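Local coordinates for protein-arginine-phosphatase (Bacillus subtilis subsp. subtilis, PDB 4KK3) that removes phosphate from phosphoarginine residues of many proteins, counteracting the arginine kinase McsB and restoring DNA binding by the repressor CtsR, at residues A19-I24 against Q140-L145. Sequence-based numbering, arbitrary orientation.
Sequences ALFKSI and QLAKQL
The backbone N of A142 lies 3.9 Å from F21 CE1, in the ring plane at its edge, the one polar atom to approach this aromatic from helix 124-145. The rest is apolar. F21 is held over one face by L141, whose CD2 stands 4.1 Å from the ring centroid and 24° off the normal, a CH-pi contact displaced toward the rim. L145 comes to the far end of the ring near its plane, CD1 lying 3.4 Å from F21 CZ. F21 points toward 140-145, its chi1 of -168° (CG anti to the backbone N) carrying the ring to L141 and L145. The axes of segments 19-24 and 140-145 approach to 10.4 Å, too wide for backbones to meet, and cross at -49°. One turn on, I24 sets CG2 3.6 Å from A142 CB; their CA atoms, 7.2 Å apart, are the nearest across the two segments. Cutting F21 back to an alanine would probably leave L141 CD2 and L145 CD1 without their aromatic partner and open a gap between the helices. Beyond the pair, V32 touches F21, L138 touches I24, and a salt bridge from K143 to E28 ties the same two helices. With all five touching residues buried, the contact joins the first and last helices of the low molecular weight phosphatase fold by hydrophobic burial and ring-methyl dispersion.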
ATOM      1  N   ALA A  19       2.989  -5.852   3.293  1.00 15.65           N
ATOM      2  CA  ALA A  19       3.905  -6.813   3.918  1.00 14.06           C
ATOM      3  C   ALA A  19       5.201  -6.140   4.341  1.00 15.47           C
ATOM      4  O   ALA A  19       5.717  -6.414   5.440  1.00 18.75           O
ATOM      5  CB  ALA A  19       4.178  -7.967   2.968  1.00 18.12           C
ATOM      6  N   LEU A  20       5.746  -5.285   3.476  1.00 14.44           N
ATOM      7  CA  LEU A  20       6.943  -4.516   3.814  1.00 16.20           C
ATOM      8  C   LEU A  20       6.701  -3.602   5.027  1.00 18.68           C
ATOM      9  O   LEU A  20       7.520  -3.553   5.958  1.00 19.94           O
ATOM     10  CB  LEU A  20       7.428  -3.682   2.621  1.00 16.77           C
ATOM     11  CG  LEU A  20       8.010  -4.429   1.416  1.00 18.26           C
ATOM     12  CD1 LEU A  20       8.175  -3.485   0.239  1.00 20.53           C
ATOM     13  CD2 LEU A  20       9.358  -5.023   1.802  1.00 25.02           C
ATOM     14  N   PHE A  21       5.586  -2.872   5.019  1.00 16.90           N
ATOM     15  CA  PHE A  21       5.303  -1.964   6.135  1.00 18.72           C
ATOM     16  C   PHE A  21       5.016  -2.670   7.469  1.00 20.94           C
ATOM     17  O   PHE A  21       5.405  -2.177   8.536  1.00 22.71           O
ATOM     18  CB  PHE A  21       4.175  -0.993   5.790  1.00 18.93           C
ATOM     19  CG  PHE A  21       4.033   0.122   6.778  1.00 20.54           C
ATOM     20  CD1 PHE A  21       5.047   1.058   6.925  1.00 20.33           C
ATOM     21  CD2 PHE A  21       2.896   0.236   7.553  1.00 25.73           C
ATOM     22  CE1 PHE A  21       4.925   2.096   7.853  1.00 21.55           C
ATOM     23  CE2 PHE A  21       2.771   1.275   8.479  1.00 24.40           C
ATOM     24  CZ  PHE A  21       3.787   2.191   8.619  1.00 24.62           C
ATOM     25  N   LYS A  22       4.332  -3.807   7.421  1.00 20.22           N
ATOM     26  CA  LYS A  22       4.074  -4.564   8.648  1.00 23.17           C
ATOM     27  C   LYS A  22       5.390  -4.956   9.309  1.00 26.83           C
ATOM     28  O   LYS A  22       5.531  -4.870  10.531  1.00 26.28           O
ATOM     29  CB  LYS A  22       3.240  -5.809   8.363  1.00 24.24           C
ATOM     30  CG  LYS A  22       1.751  -5.539   8.175  1.00 25.69           C
ATOM     31  CD  LYS A  22       1.057  -6.784   7.651  1.00 34.20           C
ATOM     32  CE  LYS A  22      -0.453  -6.684   7.737  1.00 41.97           C
ATOM     33  NZ  LYS A  22      -1.094  -7.892   7.130  1.00 44.63           N
ATOM     34  N   SER A  23       6.353  -5.369   8.491  1.00 26.76           N
ATOM     35  CA  SER A  23       7.667  -5.761   8.993  1.00 24.48           C
ATOM     36  C   SER A  23       8.410  -4.586   9.615  1.00 27.13           C
ATOM     37  O   SER A  23       8.925  -4.685  10.733  1.00 25.62           O
ATOM     38  CB  SER A  23       8.513  -6.353   7.865  1.00 28.81           C
ATOM     39  OG  SER A  23       9.773  -6.773   8.361  1.00 33.70           O
ATOM     40  N   ILE A  24       8.465  -3.483   8.868  1.00 25.35           N
ATOM     41  CA  ILE A  24       9.104  -2.243   9.299  1.00 26.13           C
ATOM     42  C   ILE A  24       8.462  -1.718  10.579  1.00 25.86           C
ATOM     43  O   ILE A  24       9.158  -1.350  11.532  1.00 29.71           O
ATOM     44  CB  ILE A  24       8.975  -1.158   8.193  1.00 19.41           C
ATOM     45  CG1 ILE A  24       9.957  -1.421   7.058  1.00 18.95           C
ATOM     46  CG2 ILE A  24       9.230   0.227   8.766  1.00 26.29           C
ATOM     47  CD1 ILE A  24       9.608  -0.655   5.788  1.00 23.32           C
ATOM     48  N   GLN A 140      10.467   5.718   5.590  1.00 23.04           N
ATOM     49  CA  GLN A 140      10.220   7.119   5.930  1.00 26.76           C
ATOM     50  C   GLN A 140       8.850   7.284   6.573  1.00 24.58           C
ATOM     51  O   GLN A 140       8.709   8.046   7.526  1.00 24.27           O
ATOM     52  CB  GLN A 140      10.295   8.030   4.710  1.00 34.89           C
ATOM     53  CG  GLN A 140      11.561   7.983   3.890  1.00 44.28           C
ATOM     54  CD  GLN A 140      11.437   8.817   2.619  1.00 49.29           C
ATOM     55  OE1 GLN A 140      11.319  10.047   2.678  1.00 52.96           O
ATOM     56  NE2 GLN A 140      11.438   8.150   1.465  1.00 37.29           N
ATOM     57  N   LEU A 141       7.843   6.589   6.036  1.00 22.61           N
ATOM     58  CA  LEU A 141       6.499   6.626   6.600  1.00 21.00           C
ATOM     59  C   LEU A 141       6.514   6.253   8.076  1.00 20.77           C
ATOM     60  O   LEU A 141       5.897   6.920   8.903  1.00 22.82           O
ATOM     61  CB  LEU A 141       5.533   5.716   5.825  1.00 20.14           C
ATOM     62  CG  LEU A 141       4.079   5.636   6.316  1.00 15.96           C
ATOM     63  CD1 LEU A 141       3.372   6.988   6.162  1.00 20.50           C
ATOM     64  CD2 LEU A 141       3.288   4.557   5.570  1.00 16.54           C
ATOM     65  N   ALA A 142       7.226   5.179   8.397  1.00 19.23           N
ATOM     66  CA  ALA A 142       7.344   4.723   9.768  1.00 23.52           C
ATOM     67  C   ALA A 142       7.879   5.830  10.675  1.00 24.85           C
ATOM     68  O   ALA A 142       7.296   6.115  11.717  1.00 30.11           O
ATOM     69  CB  ALA A 142       8.223   3.504   9.828  1.00 25.21           C
ATOM     70  N   LYS A 143       8.965   6.470  10.255  1.00 27.38           N
ATOM     71  CA  LYS A 143       9.565   7.547  11.035  1.00 32.59           C
ATOM     72  C   LYS A 143       8.588   8.707  11.189  1.00 35.07           C
ATOM     73  O   LYS A 143       8.534   9.344  12.239  1.00 35.79           O
ATOM     74  CB  LYS A 143      10.868   8.039  10.393  1.00 40.41           C
ATOM     75  CG  LYS A 143      11.917   6.962  10.121  1.00 48.08           C
ATOM     76  CD  LYS A 143      12.470   6.342  11.393  1.00 59.54           C
ATOM     77  CE  LYS A 143      13.656   5.434  11.081  1.00 63.81           C
ATOM     78  NZ  LYS A 143      14.109   4.641  12.261  1.00 67.52           N
ATOM     79  N   GLN A 144       7.811   8.976  10.144  1.00 27.84           N
ATOM     80  CA  GLN A 144       6.859  10.075  10.191  1.00 31.74           C
ATOM     81  C   GLN A 144       5.699   9.764  11.121  1.00 32.48           C
ATOM     82  O   GLN A 144       5.248  10.633  11.866  1.00 36.80           O
ATOM     83  CB  GLN A 144       6.339  10.406   8.795  1.00 32.38           C
ATOM     84  CG  GLN A 144       7.337  11.140   7.934  1.00 35.72           C
ATOM     85  CD  GLN A 144       6.888  11.214   6.498  1.00 39.92           C
ATOM     86  OE1 GLN A 144       5.820  10.709   6.146  1.00 39.77           O
ATOM     87  NE2 GLN A 144       7.700  11.843   5.655  1.00 41.00           N
ATOM     88  N   LEU A 145       5.227   8.522  11.094  1.00 27.89           N
ATOM     89  CA  LEU A 145       4.089   8.135  11.927  1.00 31.54           C
ATOM     90  C   LEU A 145       4.364   8.302  13.425  1.00 41.03           C
ATOM     91  O   LEU A 145       3.433   8.408  14.223  1.00 42.90           O
ATOM     92  CB  LEU A 145       3.630   6.714  11.608  1.00 31.58           C
ATOM     93  CG  LEU A 145       2.869   6.569  10.287  1.00 33.38           C
ATOM     94  CD1 LEU A 145       2.632   5.117   9.979  1.00 36.86           C
ATOM     95  CD2 LEU A 145       1.546   7.318  10.347  1.00 39.05           C
TER